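Local coordinates for Phthiocerol/phthiodiolone dimycocerosyl transferase (PDB 1Q9J), which probably catalyses the final esterification step of mycobacterial wax lipid synthesis, transferring mycocerosic acyl chains from mycocerosic acid synthase to phthiocerol and related alcohols, at residues L47-V52 against T156-P161; T214-S219 against K401-I406; V263-L268 against F343-T348. All coordinates share one frame; numbering follows the deposited sequence.

Contact 1 of 3, residues L47-V52 against T156-P161; sequences LETHPV and TPQPTP
The end of helix 36-49 and the turn after it are met by the proline-rich loop that leads from helix 129-148 to helix 164-170. Thr-49 and Gln-158 make the central link. Gln-158 N donates to Thr-49 O at 2.9 Å, with an N-H...O angle of 160°. The loop thus binds a carbonyl near the helix C-terminus. Just before it, Pro-157 CB lies 3.2 Å from Glu-48 O.

The Gln-158 side chain runs alongside that of His-50, in the same direction. The amide and imidazole planes are 85° apart, close to perpendicular. Gln-158 OE1 lies at the edge of the His-50 ring, in its plane. The hydrogen bond of Gln-158 OE1 is to Thr-279 OG1. His-50 NE2 is held by Glu-138 of helix 129-148. In the CoA-dependent acyltransferase fold of this enzyme, helix 129-148 directly follows the segment with the probable catalytic His-124. Thr-49 turns CG2 away from its own N, so the methyl sits 3.6 Å above one face of the His-50 ring, toward the rim. Thr-49 CG2 is also 3.6 Å from Gln-158 NE2. Farther along, Val-52 and Pro-161 overlap head to tail, with Val-52 CG2 at 3.4 Å from Pro-161 CD.

Contact 2 of 3, residues T214-S219 against K401-I406; sequences TRLWLS and KSLEAI
Leu-216 and Leu-403 join an outermost strand of a six-stranded mixed sheet to a helix that packs on it. Strand 213-216 carries Leu-216 and helix 399-412 carries Leu-403. This is alpha/beta layer packing, in one of the two related domains of a CoA-dependent acyltransferase fold. The short axes of strand 214-216 and helix 401-406 run nearly parallel, 15° apart, and approach to 8.8 Å. No hydrogen bond crosses the contact.

The tight part is apolar. Thr-214 and Leu-216 point toward the helix, as alternate residues of one strand do, and Leu-403 points back at them. Leu-403 CD2 serves both strand residues. Leu-403 CD2 lies 3.4 Å from Leu-216 CG and 3.6 Å from Thr-214 CG2. In Thr-214, chi1 of -62° sets OG1 beside the backbone N and CG2 opposite that N, so the methyl faces the leucine. The side chains of Leu-216 and Leu-403 run antiparallel and overlap, and Leu-403 CB comes to 3.6 Å from Leu-216 CD1. Ile-390 and His-392 of the adjoining strand 387-393 also touch Leu-403, which is buried.

The loose side belongs to Glu-404, which is exposed. Its chain bends at chi2 (55°). The Glu-404 side chain runs roughly perpendicular to that of Leu-216 and brings its carboxylate back to it. This covers the leucine without a polar bond to the strand. Between the two inward residues, Arg-215 points away from the helix. Its guanidinium group forms salt bridges with Asp-363 and Glu-391. At the loose margin, Glu-404 OE1 lies 3.6 Å from Leu-216 CD1.

Contact 3 of 3, residues V263-L268 against F343-T348; sequences VYPVDL and FCTDAT
A proline ends the pairing of two parallel strands just past the bridge between Val-263 and Phe-343. Val-263 is also backbone-bonded to Val-342, so the pairing starts before this bridge. Cys-344 N donates to Val-263 O at 3.2 Å, with an N-H...O angle of 161°. The next bond of a parallel pair would run from residue 265 to Cys-344 O, but Pro-265 has no N-H. Instead, Pro-265 CD lies 3.2 Å from Cys-344 O. Tyr-264 CB is 3.1 Å from Cys-344 O.

Before the break, the side chains of Val-263 and Phe-343 lie side by side on the same face of the sheet. With Phe-343 CG anti to the carbonyl carbon (chi1 -70°), the ring reaches alongside the valine, and Phe-343 CE2 is 3.8 Å from Val-263 CB. Phe-327 touches Phe-343, Pro-265 and Thr-345.

Beyond the break, Pro-265 crosses Thr-345 at about a right angle, with Pro-265 CG 3.7 Å from Thr-345 CG2. Asp-346 then centres an inverse gamma turn. Strand 260-267 keeps its other neighbour: Tyr-264 and Val-266 still bond to the backbone of strand 285-292. The side chain of Thr-345 is about 8 Å from that of His-124, the probable proton acceptor. That of Pro-265 is about 8 Å from that of Asp-128, which probably organises the active site. With no N-H on Pro-265, Cys-344 O meets carbon atoms of strand 260-267 in place of the next strand bond.

Contact 1 closes first along the chain, and contact 2 opens only after it. Contact 3 is nested inside the loop that contact 2 closes. Contacts 2 and 3 use the same six-stranded sheet: contact 2 is at its outermost strand 213-216, and contact 3 pairs strands 260-267 and 342-345 within it. Their centres are about 19 Å apart. Contacts 1 and 2 lie on opposite sides of the chain's centre, with about 39 Å between their own centres. Contact 3 is the most central, its centre about 8 Å from that of the chain. Between side chains, Pro-161 of contact 1 and Pro-265 of contact 3 lie about 9 and 8 Å from Asp-128 of the probable active site.

Contact 1 of 3, residues L47-V52 against T156-P161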
ATOM      1  N   LEU A  47       3.468  16.168 -12.382  1.00 56.59           N
ATOM      2  CA  LEU A  47       2.383  15.843 -13.291  1.00 55.11           C
ATOM      3  C   LEU A  47       2.811  15.789 -14.740  1.00 57.81           C
ATOM      4  O   LEU A  47       2.254  15.027 -15.520  1.00 57.34           O
ATOM      5  CB  LEU A  47       1.246  16.844 -13.158  1.00 52.10           C
ATOM      6  CG  LEU A  47       0.042  16.251 -12.425  1.00 54.45           C
ATOM      7  CD1 LEU A  47      -0.983  17.337 -12.187  1.00 57.29           C
ATOM      8  CD2 LEU A  47      -0.547  15.111 -13.243  1.00 53.52           C
ATOM      9  N   GLU A  48       3.793  16.592 -15.118  1.00 59.95           N
ATOM     10  CA  GLU A  48       4.221  16.563 -16.499  1.00 60.26           C
ATOM     11  C   GLU A  48       5.051  15.332 -16.779  1.00 60.56           C
ATOM     12  O   GLU A  48       5.204  14.930 -17.928  1.00 60.67           O
ATOM     13  CB  GLU A  48       5.011  17.813 -16.825  1.00 64.57           C
ATOM     14  CG  GLU A  48       4.133  19.024 -16.979  1.00 72.30           C
ATOM     15  CD  GLU A  48       4.937  20.289 -17.093  1.00 76.94           C
ATOM     16  OE1 GLU A  48       5.575  20.675 -16.090  1.00 78.75           O
ATOM     17  OE2 GLU A  48       4.944  20.888 -18.187  1.00 80.89           O
ATOM     18  N   THR A  49       5.578  14.723 -15.726  1.00 57.20           N
ATOM     19  CA  THR A  49       6.378  13.533 -15.911  1.00 53.15           C
ATOM     20  C   THR A  49       5.499  12.303 -15.953  1.00 53.50           C
ATOM     21  O   THR A  49       5.891  11.266 -16.479  1.00 57.18           O
ATOM     22  CB  THR A  49       7.378  13.354 -14.781  1.00 50.07           C
ATOM     23  OG1 THR A  49       8.218  14.510 -14.695  1.00 46.10           O
ATOM     24  CG2 THR A  49       8.222  12.133 -15.040  1.00 51.60           C
ATOM     25  N   HIS A  50       4.301  12.438 -15.405  1.00 51.10           N
ATOM     26  CA  HIS A  50       3.354  11.339 -15.351  1.00 48.91           C
ATOM     27  C   HIS A  50       2.003  11.848 -15.819  1.00 47.97           C
ATOM     28  O   HIS A  50       1.030  11.835 -15.073  1.00 51.47           O
ATOM     29  CB  HIS A  50       3.272  10.847 -13.912  1.00 47.72           C
ATOM     30  CG  HIS A  50       4.610  10.538 -13.321  1.00 45.08           C
ATOM     31  ND1 HIS A  50       5.438   9.567 -13.839  1.00 42.42           N
ATOM     32  CD2 HIS A  50       5.285  11.097 -12.288  1.00 45.83           C
ATOM     33  CE1 HIS A  50       6.566   9.540 -13.152  1.00 38.22           C
ATOM     34  NE2 HIS A  50       6.500  10.458 -12.206  1.00 45.59           N
ATOM     35  N   PRO A  51       1.919  12.284 -17.081  1.00 49.75           N
ATOM     36  CA  PRO A  51       0.650  12.802 -17.587  1.00 49.21           C
ATOM     37  C   PRO A  51      -0.584  11.916 -17.483  1.00 47.10           C
ATOM     38  O   PRO A  51      -1.688  12.365 -17.774  1.00 50.60           O
ATOM     39  CB  PRO A  51       0.991  13.195 -19.028  1.00 45.33           C
ATOM     40  CG  PRO A  51       2.090  12.270 -19.388  1.00 40.95           C
ATOM     41  CD  PRO A  51       2.940  12.278 -18.144  1.00 47.76           C
ATOM     42  N   VAL A  52      -0.422  10.672 -17.053  1.00 42.96           N
ATOM     43  CA  VAL A  52      -1.587   9.794 -16.935  1.00 42.77           C
ATOM     44  C   VAL A  52      -2.432  10.243 -15.731  1.00 40.67           C
ATOM     45  O   VAL A  52      -3.664  10.197 -15.764  1.00 36.86           O
ATOM     46  CB  VAL A  52      -1.178   8.330 -16.715  1.00 42.76           C
ATOM     47  CG1 VAL A  52      -2.330   7.416 -17.066  1.00 39.32           C
ATOM     48  CG2 VAL A  52       0.000   8.001 -17.560  1.00 51.94           C
ATOM     49  N   THR A 156      10.903  14.778 -18.057  1.00 55.75           N
ATOM     50  CA  THR A 156      10.864  13.850 -19.180  1.00 53.29           C
ATOM     51  C   THR A 156       9.595  13.045 -18.953  1.00 54.21           C
ATOM     52  O   THR A 156       9.548  12.165 -18.095  1.00 60.17           O
ATOM     53  CB  THR A 156      12.055  12.876 -19.191  1.00 50.67           C
ATOM     54  OG1 THR A 156      13.274  13.601 -18.999  1.00 50.83           O
ATOM     55  CG2 THR A 156      12.121  12.133 -20.523  1.00 46.54           C
ATOM     56  N   PRO A 157       8.536  13.354 -19.707  1.00 52.98           N
ATOM     57  CA  PRO A 157       7.257  12.659 -19.585  1.00 51.01           C
ATOM     58  C   PRO A 157       7.327  11.194 -19.960  1.00 49.17           C
ATOM     59  O   PRO A 157       7.916  10.824 -20.978  1.00 53.14           O
ATOM     60  CB  PRO A 157       6.339  13.465 -20.500  1.00 51.62           C
ATOM     61  CG  PRO A 157       7.270  13.990 -21.534  1.00 49.95           C
ATOM     62  CD  PRO A 157       8.438  14.435 -20.698  1.00 53.40           C
ATOM     63  N   GLN A 158       6.712  10.363 -19.125  1.00 47.23           N
ATOM     64  CA  GLN A 158       6.712   8.916 -19.337  1.00 42.75           C
ATOM     65  C   GLN A 158       5.387   8.449 -19.933  1.00 38.91           C
ATOM     66  O   GLN A 158       4.347   9.083 -19.728  1.00 35.31           O
ATOM     67  CB  GLN A 158       6.958   8.201 -18.015  1.00 35.47           C
ATOM     68  CG  GLN A 158       8.037   8.813 -17.153  1.00 30.41           C
ATOM     69  CD  GLN A 158       8.023   8.215 -15.768  1.00 38.23           C
ATOM     70  OE1 GLN A 158       7.149   7.414 -15.446  1.00 45.89           O
ATOM     71  NE2 GLN A 158       8.983   8.597 -14.936  1.00 37.81           N
ATOM     72  N   PRO A 159       5.408   7.341 -20.691  1.00 36.20           N
ATOM     73  CA  PRO A 159       4.172   6.830 -21.300  1.00 33.77           C
ATOM     74  C   PRO A 159       3.230   6.162 -20.290  1.00 33.62           C
ATOM     75  O   PRO A 159       3.567   6.010 -19.110  1.00 32.39           O
ATOM     76  CB  PRO A 159       4.684   5.877 -22.371  1.00 30.36           C
ATOM     77  CG  PRO A 159       5.982   5.399 -21.820  1.00 34.34           C
ATOM     78  CD  PRO A 159       6.595   6.619 -21.184  1.00 30.41           C
ATOM     79  N   THR A 160       2.043   5.780 -20.751  1.00 32.58           N
ATOM     80  CA  THR A 160       1.043   5.148 -19.889  1.00 31.59           C
ATOM     81  C   THR A 160       1.610   3.918 -19.195  1.00 35.59           C
ATOM     82  O   THR A 160       1.860   2.899 -19.839  1.00 37.26           O
ATOM     83  CB  THR A 160      -0.163   4.696 -20.703  1.00 29.51           C
ATOM     84  OG1 THR A 160      -0.562   5.746 -21.592  1.00 38.37           O
ATOM     85  CG2 THR A 160      -1.309   4.345 -19.783  1.00 34.53           C
ATOM     86  N   PRO A 161       1.810   3.981 -17.868  1.00 34.61           N
ATOM     87  CA  PRO A 161       2.359   2.789 -17.213  1.00 34.11           C
ATOM     88  C   PRO A 161       1.531   1.547 -17.492  1.00 33.96           C
ATOM     89  O   PRO A 161       0.323   1.638 -17.657  1.00 32.44           O
ATOM     90  CB  PRO A 161       2.417   3.165 -15.725  1.00 33.29           C
ATOM     91  CG  PRO A 161       1.662   4.452 -15.607  1.00 33.82           C
ATOM     92  CD  PRO A 161       1.700   5.114 -16.943  1.00 34.92           C
TER

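Contact 2 of 3, residues T214-S219 against K401-I406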
ATOM      1  N   THR A 214      -6.289   2.313  12.767  1.00 59.67           N
ATOM      2  CA  THR A 214      -5.725   2.314  14.116  1.00 63.83           C
ATOM      3  C   THR A 214      -4.218   2.177  13.978  1.00 64.65           C
ATOM      4  O   THR A 214      -3.733   1.495  13.083  1.00 67.35           O
ATOM      5  CB  THR A 214      -6.212   1.137  14.941  1.00 65.27           C
ATOM      6  OG1 THR A 214      -7.633   1.208  15.087  1.00 71.65           O
ATOM      7  CG2 THR A 214      -5.561   1.170  16.311  1.00 65.05           C
ATOM      8  N   ARG A 215      -3.476   2.794  14.881  1.00 62.48           N
ATOM      9  CA  ARG A 215      -2.041   2.717  14.774  1.00 64.63           C
ATOM     10  C   ARG A 215      -1.328   2.707  16.131  1.00 68.58           C
ATOM     11  O   ARG A 215      -1.596   3.551  16.996  1.00 67.55           O
ATOM     12  CB  ARG A 215      -1.590   3.877  13.888  1.00 64.86           C
ATOM     13  CG  ARG A 215      -0.111   4.100  13.755  1.00 64.66           C
ATOM     14  CD  ARG A 215       0.142   4.772  12.426  1.00 64.84           C
ATOM     15  NE  ARG A 215       1.105   5.860  12.501  1.00 67.30           N
ATOM     16  CZ  ARG A 215       1.620   6.468  11.437  1.00 67.26           C
ATOM     17  NH1 ARG A 215       1.268   6.094  10.211  1.00 63.29           N
ATOM     18  NH2 ARG A 215       2.480   7.464  11.596  1.00 71.17           N
ATOM     19  N   LEU A 216      -0.438   1.727  16.317  1.00 70.36           N
ATOM     20  CA  LEU A 216       0.334   1.577  17.558  1.00 72.90           C
ATOM     21  C   LEU A 216       1.814   1.615  17.244  1.00 73.06           C
ATOM     22  O   LEU A 216       2.245   1.024  16.263  1.00 76.48           O
ATOM     23  CB  LEU A 216       0.027   0.243  18.227  1.00 73.01           C
ATOM     24  CG  LEU A 216      -1.406   0.095  18.713  1.00 75.89           C
ATOM     25  CD1 LEU A 216      -1.611  -1.286  19.329  1.00 77.84           C
ATOM     26  CD2 LEU A 216      -1.686   1.192  19.726  1.00 77.27           C
ATOM     27  N   TRP A 217       2.589   2.298  18.079  1.00 72.25           N
ATOM     28  CA  TRP A 217       4.027   2.390  17.868  1.00 72.20           C
ATOM     29  C   TRP A 217       4.845   1.480  18.787  1.00 75.16           C
ATOM     30  O   TRP A 217       4.312   0.651  19.532  1.00 73.78           O
ATOM     31  CB  TRP A 217       4.511   3.828  18.060  1.00 70.03           C
ATOM     32  CG  TRP A 217       4.140   4.763  16.972  1.00 68.87           C
ATOM     33  CD1 TRP A 217       2.883   5.102  16.583  1.00 66.89           C
ATOM     34  CD2 TRP A 217       5.038   5.509  16.143  1.00 69.29           C
ATOM     35  NE1 TRP A 217       2.938   6.012  15.560  1.00 69.81           N
ATOM     36  CE2 TRP A 217       4.253   6.281  15.266  1.00 70.71           C
ATOM     37  CE3 TRP A 217       6.436   5.597  16.051  1.00 72.23           C
ATOM     38  CZ2 TRP A 217       4.818   7.145  14.302  1.00 70.63           C
ATOM     39  CZ3 TRP A 217       7.000   6.457  15.092  1.00 71.20           C
ATOM     40  CH2 TRP A 217       6.189   7.215  14.232  1.00 69.84           C
ATOM     41  N   LEU A 218       6.160   1.653  18.701  1.00 79.55           N
ATOM     42  CA  LEU A 218       7.129   0.907  19.488  1.00 80.97           C
ATOM     43  C   LEU A 218       8.316   1.800  19.766  1.00 83.14           C
ATOM     44  O   LEU A 218       8.769   2.541  18.891  1.00 82.59           O
ATOM     45  CB  LEU A 218       7.592  -0.335  18.736  1.00 83.60           C
ATOM     46  CG  LEU A 218       6.762  -1.577  19.034  1.00 85.22           C
ATOM     47  CD1 LEU A 218       7.240  -2.752  18.200  1.00 89.03           C
ATOM     48  CD2 LEU A 218       6.894  -1.880  20.514  1.00 90.99           C
ATOM     49  N   SER A 219       8.815   1.728  20.995  1.00 86.61           N
ATOM     50  CA  SER A 219       9.955   2.535  21.406  1.00 89.49           C
ATOM     51  C   SER A 219      11.185   2.160  20.605  1.00 90.68           C
ATOM     52  O   SER A 219      11.364   0.996  20.240  1.00 90.76           O
ATOM     53  CB  SER A 219      10.242   2.326  22.895  1.00 90.92           C
ATOM     54  OG  SER A 219      10.404   0.947  23.190  1.00 90.36           O
ATOM     55  N   LYS A 401      -7.971  -3.626  19.346  1.00103.19           N
ATOM     56  CA  LYS A 401      -8.010  -4.851  20.143  1.00101.00           C
ATOM     57  C   LYS A 401      -6.844  -5.761  19.772  1.00 97.72           C
ATOM     58  O   LYS A 401      -5.911  -5.951  20.553  1.00 96.37           O
ATOM     59  CB  LYS A 401      -9.336  -5.589  19.918  1.00103.22           C
ATOM     60  CG  LYS A 401      -9.529  -6.807  20.809  1.00106.09           C
ATOM     61  CD  LYS A 401     -10.920  -7.387  20.639  1.00107.74           C
ATOM     62  CE  LYS A 401     -11.139  -8.606  21.518  1.00107.95           C
ATOM     63  NZ  LYS A 401     -12.508  -9.168  21.316  1.00108.30           N
ATOM     64  N   SER A 402      -6.914  -6.318  18.570  1.00 93.34           N
ATOM     65  CA  SER A 402      -5.880  -7.200  18.054  1.00 88.05           C
ATOM     66  C   SER A 402      -4.525  -6.505  17.968  1.00 82.93           C
ATOM     67  O   SER A 402      -3.494  -7.108  18.251  1.00 80.32           O
ATOM     68  CB  SER A 402      -6.289  -7.680  16.668  1.00 90.96           C
ATOM     69  OG  SER A 402      -6.709  -6.569  15.890  1.00 94.04           O
ATOM     70  N   LEU A 403      -4.536  -5.236  17.575  1.00 79.43           N
ATOM     71  CA  LEU A 403      -3.304  -4.465  17.438  1.00 78.14           C
ATOM     72  C   LEU A 403      -2.550  -4.368  18.750  1.00 79.39           C
ATOM     73  O   LEU A 403      -1.322  -4.292  18.768  1.00 78.93           O
ATOM     74  CB  LEU A 403      -3.607  -3.052  16.942  1.00 73.91           C
ATOM     75  CG  LEU A 403      -2.648  -2.514  15.892  1.00 70.42           C
ATOM     76  CD1 LEU A 403      -2.984  -3.169  14.567  1.00 71.49           C
ATOM     77  CD2 LEU A 403      -2.765  -1.008  15.782  1.00 67.49           C
ATOM     78  N   GLU A 404      -3.283  -4.345  19.854  1.00 83.65           N
ATOM     79  CA  GLU A 404      -2.642  -4.262  21.158  1.00 86.40           C
ATOM     80  C   GLU A 404      -2.141  -5.648  21.563  1.00 85.31           C
ATOM     81  O   GLU A 404      -1.052  -5.781  22.119  1.00 83.44           O
ATOM     82  CB  GLU A 404      -3.618  -3.717  22.200  1.00 88.50           C
ATOM     83  CG  GLU A 404      -2.943  -3.374  23.514  1.00 91.49           C
ATOM     84  CD  GLU A 404      -1.788  -2.411  23.330  1.00 94.45           C
ATOM     85  OE1 GLU A 404      -2.036  -1.254  22.914  1.00 95.60           O
ATOM     86  OE2 GLU A 404      -0.628  -2.811  23.595  1.00 93.27           O
ATOM     87  N   ALA A 405      -2.942  -6.673  21.278  1.00 86.30           N
ATOM     88  CA  ALA A 405      -2.573  -8.057  21.582  1.00 87.29           C
ATOM     89  C   ALA A 405      -1.260  -8.350  20.873  1.00 87.95           C
ATOM     90  O   ALA A 405      -0.342  -8.940  21.442  1.00 87.43           O
ATOM     91  CB  ALA A 405      -3.654  -9.010  21.086  1.00 86.23           C
ATOM     92  N   ILE A 406      -1.200  -7.923  19.617  1.00 89.16           N
ATOM     93  CA  ILE A 406      -0.033  -8.085  18.772  1.00 89.63           C
ATOM     94  C   ILE A 406       1.078  -7.189  19.307  1.00 91.71           C
ATOM     95  O   ILE A 406       2.256  -7.545  19.275  1.00 92.94           O
ATOM     96  CB  ILE A 406      -0.370  -7.666  17.330  1.00 89.14           C
ATOM     97  CG1 ILE A 406      -1.482  -8.568  16.788  1.00 88.18           C
ATOM     98  CG2 ILE A 406       0.868  -7.723  16.453  1.00 87.55           C
ATOM     99  CD1 ILE A 406      -2.008  -8.155  15.442  1.00 85.54           C
TER

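Contact 3 of 3, residues V263-L268 against F343-T348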
ATOM      1  N   VAL A 263      -2.523 -13.802   3.480  1.00 59.69           N
ATOM      2  CA  VAL A 263      -2.152 -13.286   2.168  1.00 56.16           C
ATOM      3  C   VAL A 263      -1.400 -11.971   2.304  1.00 56.68           C
ATOM      4  O   VAL A 263      -1.783 -11.101   3.085  1.00 56.43           O
ATOM      5  CB  VAL A 263      -3.384 -13.036   1.274  1.00 54.46           C
ATOM      6  CG1 VAL A 263      -2.922 -12.576  -0.100  1.00 53.27           C
ATOM      7  CG2 VAL A 263      -4.232 -14.285   1.159  1.00 50.97           C
ATOM      8  N   TYR A 264      -0.311 -11.838   1.558  1.00 57.29           N
ATOM      9  CA  TYR A 264       0.466 -10.608   1.586  1.00 56.51           C
ATOM     10  C   TYR A 264       0.987 -10.304   0.186  1.00 55.49           C
ATOM     11  O   TYR A 264       1.017 -11.183  -0.693  1.00 53.58           O
ATOM     12  CB  TYR A 264       1.615 -10.677   2.606  1.00 53.60           C
ATOM     13  CG  TYR A 264       2.538 -11.858   2.447  1.00 56.21           C
ATOM     14  CD1 TYR A 264       3.888 -11.680   2.167  1.00 54.87           C
ATOM     15  CD2 TYR A 264       2.059 -13.156   2.569  1.00 53.56           C
ATOM     16  CE1 TYR A 264       4.736 -12.767   2.010  1.00 52.80           C
ATOM     17  CE2 TYR A 264       2.898 -14.249   2.417  1.00 55.29           C
ATOM     18  CZ  TYR A 264       4.237 -14.050   2.135  1.00 56.61           C
ATOM     19  OH  TYR A 264       5.060 -15.144   1.969  1.00 57.89           O
ATOM     20  N   PRO A 265       1.401  -9.052  -0.039  1.00 53.68           N
ATOM     21  CA  PRO A 265       1.910  -8.615  -1.340  1.00 51.63           C
ATOM     22  C   PRO A 265       3.328  -9.062  -1.696  1.00 48.87           C
ATOM     23  O   PRO A 265       4.157  -9.266  -0.813  1.00 46.32           O
ATOM     24  CB  PRO A 265       1.801  -7.101  -1.233  1.00 51.50           C
ATOM     25  CG  PRO A 265       2.171  -6.858   0.208  1.00 52.15           C
ATOM     26  CD  PRO A 265       1.402  -7.940   0.934  1.00 51.65           C
ATOM     27  N   VAL A 266       3.588  -9.235  -2.992  1.00 48.52           N
ATOM     28  CA  VAL A 266       4.920  -9.588  -3.498  1.00 48.58           C
ATOM     29  C   VAL A 266       5.152  -8.786  -4.771  1.00 44.69           C
ATOM     30  O   VAL A 266       4.531  -9.050  -5.808  1.00 40.05           O
ATOM     31  CB  VAL A 266       5.091 -11.099  -3.841  1.00 53.68           C
ATOM     32  CG1 VAL A 266       6.477 -11.322  -4.458  1.00 50.98           C
ATOM     33  CG2 VAL A 266       4.956 -11.955  -2.591  1.00 54.67           C
ATOM     34  N   ASP A 267       6.047  -7.807  -4.682  1.00 42.22           N
ATOM     35  CA  ASP A 267       6.353  -6.952  -5.823  1.00 43.47           C
ATOM     36  C   ASP A 267       7.063  -7.750  -6.923  1.00 42.34           C
ATOM     37  O   ASP A 267       8.244  -8.071  -6.825  1.00 42.18           O
ATOM     38  CB  ASP A 267       7.238  -5.768  -5.390  1.00 44.23           C
ATOM     39  CG  ASP A 267       7.125  -4.574  -6.331  1.00 46.79           C
ATOM     40  OD1 ASP A 267       6.613  -4.744  -7.467  1.00 47.44           O
ATOM     41  OD2 ASP A 267       7.554  -3.464  -5.945  1.00 53.43           O
ATOM     42  N   LEU A 268       6.320  -8.063  -7.969  1.00 39.31           N
ATOM     43  CA  LEU A 268       6.869  -8.801  -9.079  1.00 42.79           C
ATOM     44  C   LEU A 268       7.945  -8.009  -9.837  1.00 44.42           C
ATOM     45  O   LEU A 268       8.558  -8.515 -10.775  1.00 41.39           O
ATOM     46  CB  LEU A 268       5.736  -9.222 -10.030  1.00 42.25           C
ATOM     47  CG  LEU A 268       4.738 -10.192  -9.381  1.00 43.82           C
ATOM     48  CD1 LEU A 268       3.724 -10.704 -10.384  1.00 39.76           C
ATOM     49  CD2 LEU A 268       5.508 -11.357  -8.785  1.00 46.77           C
ATOM     50  N   PHE A 343      -5.060 -10.178   5.859  1.00 60.76           N
ATOM     51  CA  PHE A 343      -4.223  -9.477   4.897  1.00 55.57           C
ATOM     52  C   PHE A 343      -3.237  -8.589   5.611  1.00 58.06           C
ATOM     53  O   PHE A 343      -3.601  -7.841   6.517  1.00 60.03           O
ATOM     54  CB  PHE A 343      -5.045  -8.593   3.960  1.00 50.45           C
ATOM     55  CG  PHE A 343      -5.875  -9.352   2.982  1.00 47.40           C
ATOM     56  CD1 PHE A 343      -7.168  -9.734   3.302  1.00 50.14           C
ATOM     57  CD2 PHE A 343      -5.355  -9.702   1.741  1.00 50.39           C
ATOM     58  CE1 PHE A 343      -7.952 -10.466   2.392  1.00 55.78           C
ATOM     59  CE2 PHE A 343      -6.119 -10.435   0.812  1.00 53.56           C
ATOM     60  CZ  PHE A 343      -7.421 -10.817   1.140  1.00 54.23           C
ATOM     61  N   CYS A 344      -1.978  -8.672   5.212  1.00 61.02           N
ATOM     62  CA  CYS A 344      -0.982  -7.818   5.821  1.00 63.47           C
ATOM     63  C   CYS A 344       0.034  -7.356   4.785  1.00 64.02           C
ATOM     64  O   CYS A 344       0.596  -8.175   4.054  1.00 64.48           O
ATOM     65  CB  CYS A 344      -0.290  -8.542   6.975  1.00 56.76           C
ATOM     66  SG  CYS A 344       1.017  -7.550   7.711  1.00 75.37           S
ATOM     67  N   THR A 345       0.242  -6.039   4.717  1.00 69.18           N
ATOM     68  CA  THR A 345       1.190  -5.433   3.781  1.00 72.73           C
ATOM     69  C   THR A 345       2.434  -4.960   4.481  1.00 74.55           C
ATOM     70  O   THR A 345       2.371  -4.183   5.428  1.00 70.79           O
ATOM     71  CB  THR A 345       0.651  -4.187   3.081  1.00 73.50           C
ATOM     72  OG1 THR A 345      -0.599  -4.484   2.463  1.00 82.68           O
ATOM     73  CG2 THR A 345       1.649  -3.722   2.015  1.00 73.67           C
ATOM     74  N   ASP A 346       3.567  -5.417   3.978  1.00 81.63           N
ATOM     75  CA  ASP A 346       4.854  -5.050   4.521  1.00 88.62           C
ATOM     76  C   ASP A 346       5.324  -3.813   3.750  1.00 90.77           C
ATOM     77  O   ASP A 346       6.307  -3.871   3.011  1.00 93.48           O
ATOM     78  CB  ASP A 346       5.810  -6.233   4.336  1.00 91.77           C
ATOM     79  CG  ASP A 346       5.272  -7.528   4.971  1.00 94.30           C
ATOM     80  OD1 ASP A 346       5.786  -7.921   6.042  1.00 93.61           O
ATOM     81  OD2 ASP A 346       4.332  -8.143   4.407  1.00 91.23           O
ATOM     82  N   ALA A 347       4.608  -2.704   3.920  1.00 91.16           N
ATOM     83  CA  ALA A 347       4.948  -1.465   3.233  1.00 94.51           C
ATOM     84  C   ALA A 347       5.849  -0.541   4.045  1.00 95.88           C
ATOM     85  O   ALA A 347       5.688   0.679   4.023  1.00 92.11           O
ATOM     86  CB  ALA A 347       3.675  -0.728   2.829  1.00 96.77           C
ATOM     87  N   THR A 348       6.808  -1.126   4.754  1.00102.34           N
ATOM     88  CA  THR A 348       7.742  -0.340   5.556  1.00108.56           C
ATOM     89  C   THR A 348       8.545   0.548   4.602  1.00110.87           C
ATOM     90  O   THR A 348       9.233   0.039   3.719  1.00112.43           O
ATOM     91  CB  THR A 348       8.728  -1.263   6.372  1.00108.76           C
ATOM     92  OG1 THR A 348       9.650  -1.906   5.483  1.00110.15           O
ATOM     93  CG2 THR A 348       7.958  -2.346   7.131  1.00107.40           C
TER